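Local coordinates for protein fanconi-associated nuclease 1 homolog (Pseudomonas aeruginosa, PDB 5Y7Q) that is a FAN1-family nuclease homolog with a VRR-NUC domain that binds DNA, at residues Tyr539-Leu551 and Glu566-Val578. Residues are numbered along the deposited sequence; the frame is centred on the assembly and turned at random.
Sequences YRMVEVKGPGDRL and EMPVAVCYVRWHV. With nucleotides of chain D.
Pro568 lays its CG over one face of the Tyr539 ring, 3.6 Å from the ring centroid, a CH-pi contact, the two side chains crossing at about a right angle. With CG lodged between its backbone N and carbonyl carbon (chi1 82°), Tyr539 brings the phenol to the proline, and its hydroxyl reaches on to Met567 CG. From here the strands run parallel, joined by six backbone hydrogen bonds from Met541 N to Pro568 O (3.0 Å) through Val574 N to Lys545 O (3.0 Å). On one face of the sheet the Arg540 chain, CG anti to its own nitrogen and bent at chi3, brings NH1 to 3.7 Å from Ala570 CB, the small methyl admitting the long arm. Next along that face, Val542 CG1 rests against Cys572 CB at 3.6 Å. The other face carries Met541 beside Val569, then Glu543 beside Val571, then Lys545, whose CB lies obliquely against the Tyr573 ring. Beyond CB, Lys545 turns away from the neighbouring strand: NZ forms a salt bridge with Glu543 OE2 and bonds to Arg550 O from above that carbonyl's plane, while Glu543 OE1 accepts a hydrogen bond from Asp528 N. The chain then swings back through a type II turn, and Leu551 CD1 meets Tyr573 OH at 3.7 Å, their side chains crossing nearly at right angles. The Pro547 ring crosses Trp576 at about a right angle, its CG 3.8 Å from Trp576 NE1, while Arg550 points its guanidinium edge at a guanine of chain D, with a weak bond from NH2 to O6. With the connecting helix 553-564, the two parallel strands make a beta-alpha-beta unit within the VRR-NUC domain; that helix packs on Val569 and Val571, helix 505-517 on Met541 and Met567, and strands 529-533 and 374-380 flank 538-545 and 569-577 respectively.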
loop_
_atom_site.group_PDB
_atom_site.type_symbol
_atom_site.label_atom_id
_atom_site.label_comp_id
_atom_site.label_asym_id
_atom_site.label_seq_id
_atom_site.Cartn_x
_atom_site.Cartn_y
_atom_site.Cartn_z
ATOM N N TYR A 539 7.305 19.861 -26.718
ATOM C CA TYR A 539 6.800 19.736 -25.361
ATOM C C TYR A 539 7.748 20.427 -24.401
ATOM O O TYR A 539 8.930 20.622 -24.689
ATOM C CB TYR A 539 6.613 18.267 -24.941
ATOM C CG TYR A 539 7.873 17.583 -24.465
ATOM C CD1 TYR A 539 8.852 17.191 -25.359
ATOM C CD2 TYR A 539 8.077 17.315 -23.123
ATOM C CE1 TYR A 539 10.001 16.565 -24.937
ATOM C CE2 TYR A 539 9.237 16.677 -22.689
ATOM C CZ TYR A 539 10.199 16.310 -23.603
ATOM O OH TYR A 539 11.356 15.674 -23.192
ATOM N N ARG A 540 7.196 20.811 -23.254
ATOM C CA ARG A 540 8.002 21.207 -22.111
ATOM C C ARG A 540 7.275 20.782 -20.842
ATOM O O ARG A 540 6.061 20.946 -20.755
ATOM C CB ARG A 540 8.247 22.712 -22.101
ATOM C CG ARG A 540 8.917 23.169 -20.853
ATOM C CD ARG A 540 9.286 24.647 -20.848
ATOM N NE ARG A 540 8.115 25.514 -20.889
ATOM C CZ ARG A 540 8.140 26.782 -20.514
ATOM N NH1 ARG A 540 9.270 27.291 -20.065
ATOM N NH2 ARG A 540 7.044 27.531 -20.580
ATOM N N MET A 541 8.014 20.247 -19.869
ATOM C CA MET A 541 7.492 19.910 -18.549
ATOM C C MET A 541 7.779 21.037 -17.581
ATOM O O MET A 541 8.859 21.639 -17.617
ATOM C CB MET A 541 8.128 18.641 -17.996
ATOM C CG MET A 541 7.736 17.417 -18.738
ATOM S SD MET A 541 8.818 16.034 -18.379
ATOM C CE MET A 541 8.040 14.908 -19.503
ATOM N N VAL A 542 6.831 21.294 -16.690
ATOM C CA VAL A 542 6.940 22.401 -15.749
ATOM C C VAL A 542 6.588 21.909 -14.352
ATOM O O VAL A 542 5.443 21.519 -14.094
ATOM C CB VAL A 542 6.032 23.576 -16.154
ATOM C CG1 VAL A 542 6.231 24.743 -15.199
ATOM C CG2 VAL A 542 6.284 24.000 -17.650
ATOM N N GLU A 543 7.560 21.938 -13.451
ATOM C CA GLU A 543 7.277 21.774 -12.037
ATOM C C GLU A 543 6.809 23.104 -11.457
ATOM O O GLU A 543 7.482 24.128 -11.619
ATOM C CB GLU A 543 8.519 21.269 -11.297
ATOM C CG GLU A 543 8.333 21.105 -9.791
ATOM C CD GLU A 543 7.218 20.125 -9.412
ATOM O OE1 GLU A 543 6.804 19.311 -10.273
ATOM O OE2 GLU A 543 6.756 20.174 -8.243
ATOM N N VAL A 544 5.653 23.092 -10.782
ATOM C CA VAL A 544 5.057 24.293 -10.199
ATOM C C VAL A 544 5.397 24.391 -8.712
ATOM O O VAL A 544 5.311 23.403 -7.977
ATOM C CB VAL A 544 3.535 24.291 -10.413
ATOM C CG1 VAL A 544 2.904 25.432 -9.678
ATOM C CG2 VAL A 544 3.219 24.395 -11.891
ATOM N N LYS A 545 5.793 25.586 -8.266
ATOM C CA LYS A 545 6.088 25.840 -6.859
ATOM C C LYS A 545 5.433 27.143 -6.417
ATOM O O LYS A 545 5.814 28.223 -6.883
ATOM C CB LYS A 545 7.603 25.889 -6.613
ATOM C CG LYS A 545 8.286 24.513 -6.647
ATOM C CD LYS A 545 7.624 23.548 -5.668
ATOM C CE LYS A 545 8.030 22.104 -5.910
ATOM N NZ LYS A 545 7.298 21.187 -4.989
ATOM N N GLY A 546 4.470 27.041 -5.493
ATOM C CA GLY A 546 3.857 28.211 -4.903
ATOM C C GLY A 546 4.716 28.795 -3.807
ATOM O O GLY A 546 5.820 28.319 -3.516
ATOM N N PRO A 547 4.224 29.869 -3.186
ATOM C CA PRO A 547 4.915 30.390 -2.000
ATOM C C PRO A 547 4.971 29.305 -0.928
ATOM O O PRO A 547 4.015 28.543 -0.737
ATOM C CB PRO A 547 4.054 31.584 -1.572
ATOM C CG PRO A 547 3.195 31.893 -2.721
ATOM C CD PRO A 547 2.996 30.622 -3.487
ATOM N N GLY A 548 6.120 29.205 -0.259
ATOM C CA GLY A 548 6.305 28.181 0.752
ATOM C C GLY A 548 6.444 26.780 0.209
ATOM O O GLY A 548 6.197 25.811 0.938
ATOM N N ASP A 549 6.821 26.651 -1.064
ATOM C CA ASP A 549 7.019 25.372 -1.735
ATOM C C ASP A 549 8.450 25.300 -2.251
ATOM O O ASP A 549 8.934 26.243 -2.887
ATOM C CB ASP A 549 6.040 25.206 -2.897
ATOM C CG ASP A 549 4.882 24.292 -2.564
ATOM O OD1 ASP A 549 4.486 24.238 -1.375
ATOM O OD2 ASP A 549 4.373 23.631 -3.503
ATOM N N ARG A 550 9.125 24.187 -1.977
ATOM C CA ARG A 550 10.480 23.970 -2.461
ATOM C C ARG A 550 10.577 22.596 -3.104
ATOM O O ARG A 550 9.680 21.754 -2.980
ATOM C CB ARG A 550 11.519 24.112 -1.342
ATOM C CG ARG A 550 11.689 25.530 -0.841
ATOM C CD ARG A 550 11.606 25.581 0.677
ATOM N NE ARG A 550 12.874 25.239 1.319
ATOM C CZ ARG A 550 13.015 25.016 2.623
ATOM N NH1 ARG A 550 11.963 25.086 3.424
ATOM N NH2 ARG A 550 14.206 24.716 3.126
ATOM N N LEU A 551 11.690 22.394 -3.807
ATOM C CA LEU A 551 11.909 21.196 -4.601
ATOM C C LEU A 551 12.289 20.016 -3.710
ATOM O O LEU A 551 13.270 20.082 -2.963
ATOM C CB LEU A 551 13.001 21.460 -5.640
ATOM C CG LEU A 551 12.615 22.427 -6.770
ATOM C CD1 LEU A 551 13.781 22.761 -7.708
ATOM C CD2 LEU A 551 11.449 21.873 -7.577
ATOM N N GLU A 566 19.367 17.226 -22.288
ATOM C CA GLU A 566 18.755 18.374 -22.953
ATOM C C GLU A 566 17.282 18.070 -23.238
ATOM O O GLU A 566 16.791 18.162 -24.365
ATOM C CB GLU A 566 19.521 18.782 -24.226
ATOM C CG GLU A 566 20.958 19.332 -23.993
ATOM C CD GLU A 566 21.223 20.702 -24.658
ATOM O OE1 GLU A 566 20.295 21.276 -25.275
ATOM O OE2 GLU A 566 22.367 21.214 -24.560
ATOM N N MET A 567 16.602 17.646 -22.210
ATOM C CA MET A 567 15.155 17.601 -22.247
ATOM C C MET A 567 14.587 18.937 -21.798
ATOM O O MET A 567 15.172 19.624 -20.952
ATOM C CB MET A 567 14.622 16.497 -21.339
ATOM C CG MET A 567 14.617 15.137 -21.991
ATOM S SD MET A 567 14.874 13.809 -20.815
ATOM C CE MET A 567 15.093 12.428 -21.938
ATOM N N PRO A 568 13.479 19.298 -22.371
ATOM C CA PRO A 568 12.823 20.560 -22.018
ATOM C C PRO A 568 12.057 20.521 -20.700
ATOM O O PRO A 568 10.857 20.253 -20.684
ATOM C CB PRO A 568 11.883 20.788 -23.205
ATOM C CG PRO A 568 11.568 19.413 -23.664
ATOM C CD PRO A 568 12.850 18.652 -23.528
ATOM N N VAL A 569 12.735 20.764 -19.587
ATOM C CA VAL A 569 12.098 20.987 -18.296
ATOM C C VAL A 569 12.286 22.436 -17.875
ATOM O O VAL A 569 13.258 23.104 -18.250
ATOM C CB VAL A 569 12.693 20.065 -17.228
ATOM C CG1 VAL A 569 12.301 18.633 -17.482
ATOM C CG2 VAL A 569 14.216 20.232 -17.229
ATOM N N ALA A 570 11.350 22.917 -17.072
ATOM C CA ALA A 570 11.462 24.229 -16.448
ATOM C C ALA A 570 10.749 24.182 -15.105
ATOM O O ALA A 570 9.832 23.376 -14.910
ATOM C CB ALA A 570 10.858 25.327 -17.325
ATOM N N VAL A 571 11.182 25.033 -14.175
ATOM C CA VAL A 571 10.538 25.158 -12.867
ATOM C C VAL A 571 9.903 26.534 -12.792
ATOM O O VAL A 571 10.533 27.537 -13.143
ATOM C CB VAL A 571 11.518 24.939 -11.697
ATOM C CG1 VAL A 571 10.802 25.122 -10.369
ATOM C CG2 VAL A 571 12.088 23.550 -11.760
ATOM N N CYS A 572 8.662 26.581 -12.338
ATOM C CA CYS A 572 7.883 27.809 -12.323
ATOM C C CYS A 572 7.565 28.217 -10.889
ATOM O O CYS A 572 6.838 27.510 -10.184
ATOM C CB CYS A 572 6.610 27.613 -13.129
ATOM S SG CYS A 572 5.386 28.832 -12.800
ATOM N N TYR A 573 8.093 29.357 -10.469
ATOM C CA TYR A 573 7.880 29.879 -9.126
ATOM C C TYR A 573 6.840 30.998 -9.174
ATOM O O TYR A 573 7.008 31.975 -9.912
ATOM C CB TYR A 573 9.198 30.394 -8.547
ATOM C CG TYR A 573 10.256 29.328 -8.323
ATOM C CD1 TYR A 573 10.409 28.723 -7.071
ATOM C CD2 TYR A 573 11.117 28.937 -9.348
ATOM C CE1 TYR A 573 11.383 27.757 -6.840
ATOM C CE2 TYR A 573 12.101 27.966 -9.126
ATOM C CZ TYR A 573 12.221 27.379 -7.869
ATOM O OH TYR A 573 13.181 26.423 -7.622
ATOM N N VAL A 574 5.784 30.873 -8.370
ATOM C CA VAL A 574 4.633 31.769 -8.433
ATOM C C VAL A 574 4.560 32.660 -7.192
ATOM O O VAL A 574 4.745 32.193 -6.059
ATOM C CB VAL A 574 3.344 30.943 -8.611
ATOM C CG1 VAL A 574 2.089 31.809 -8.486
ATOM C CG2 VAL A 574 3.390 30.264 -9.945
ATOM N N ARG A 575 4.299 33.950 -7.416
ATOM C CA ARG A 575 3.888 34.917 -6.404
ATOM C C ARG A 575 2.462 35.371 -6.700
ATOM O O ARG A 575 1.996 35.312 -7.843
ATOM C CB ARG A 575 4.782 36.163 -6.381
ATOM C CG ARG A 575 6.260 35.982 -6.101
ATOM C CD ARG A 575 6.995 37.362 -6.204
ATOM N NE ARG A 575 6.486 38.188 -7.312
ATOM C CZ ARG A 575 7.001 39.358 -7.695
ATOM N NH1 ARG A 575 6.451 40.028 -8.703
ATOM N NH2 ARG A 575 8.064 39.866 -7.081
ATOM N N TRP A 576 1.766 35.844 -5.670
ATOM C CA TRP A 576 0.403 36.327 -5.834
ATOM C C TRP A 576 0.355 37.852 -5.798
ATOM O O TRP A 576 1.074 38.498 -5.029
ATOM C CB TRP A 576 -0.520 35.784 -4.745
ATOM C CG TRP A 576 -0.591 34.307 -4.622
ATOM C CD1 TRP A 576 -0.229 33.561 -3.537
ATOM C CD2 TRP A 576 -1.094 33.381 -5.596
ATOM N NE1 TRP A 576 -0.464 32.234 -3.779
ATOM C CE2 TRP A 576 -0.997 32.094 -5.033
ATOM C CE3 TRP A 576 -1.610 33.517 -6.892
ATOM C CZ2 TRP A 576 -1.392 30.944 -5.719
ATOM C CZ3 TRP A 576 -2.005 32.381 -7.575
ATOM C CH2 TRP A 576 -1.896 31.105 -6.984
ATOM N N HIS A 577 -0.522 38.423 -6.618
ATOM C CA HIS A 577 -0.741 39.861 -6.673
ATOM C C HIS A 577 -2.074 40.189 -6.010
ATOM O O HIS A 577 -3.104 39.608 -6.372
ATOM C CB HIS A 577 -0.722 40.351 -8.126
ATOM C CG HIS A 577 -1.003 41.814 -8.278
ATOM N ND1 HIS A 577 -2.258 42.357 -8.093
ATOM C CD2 HIS A 577 -0.192 42.849 -8.605
ATOM C CE1 HIS A 577 -2.208 43.664 -8.292
ATOM N NE2 HIS A 577 -0.966 43.989 -8.605
ATOM N N VAL A 578 -2.053 41.113 -5.042
ATOM C CA VAL A 578 -3.258 41.628 -4.386
ATOM C C VAL A 578 -3.323 43.131 -4.631
ATOM O O VAL A 578 -2.538 43.896 -4.054
ATOM C CB VAL A 578 -3.275 41.339 -2.878
ATOM C CG1 VAL A 578 -4.617 41.750 -2.286
ATOM C CG2 VAL A 578 -2.967 39.882 -2.590
ATOM P P DG D 1 23.501 23.396 6.443
ATOM O OP1 DG D 1 24.342 22.923 7.569
ATOM O OP2 DG D 1 23.653 24.774 5.910
ATOM O "O5'" DG D 1 23.637 22.379 5.209
ATOM C "C5'" DG D 1 22.500 22.091 4.390
ATOM C "C4'" DG D 1 21.301 21.758 5.257
ATOM O "O4'" DG D 1 20.453 22.920 5.404
ATOM C "C3'" DG D 1 20.376 20.653 4.722
ATOM O "O3'" DG D 1 20.613 19.409 5.424
ATOM C "C2'" DG D 1 18.972 21.194 5.000
ATOM C "C1'" DG D 1 19.229 22.435 5.845
ATOM N N9 DG D 1 18.178 23.414 5.662
ATOM C C8 DG D 1 17.829 24.055 4.501
ATOM N N7 DG D 1 16.782 24.822 4.630
ATOM C C5 DG D 1 16.397 24.648 5.952
ATOM C C6 DG D 1 15.327 25.223 6.677
ATOM O O6 DG D 1 14.468 26.026 6.285
ATOM N N1 DG D 1 15.299 24.773 7.993
ATOM C C2 DG D 1 16.192 23.880 8.545
ATOM N N2 DG D 1 16.004 23.570 9.835
ATOM N N3 DG D 1 17.198 23.337 7.878
ATOM C C4 DG D 1 17.238 23.767 6.592
#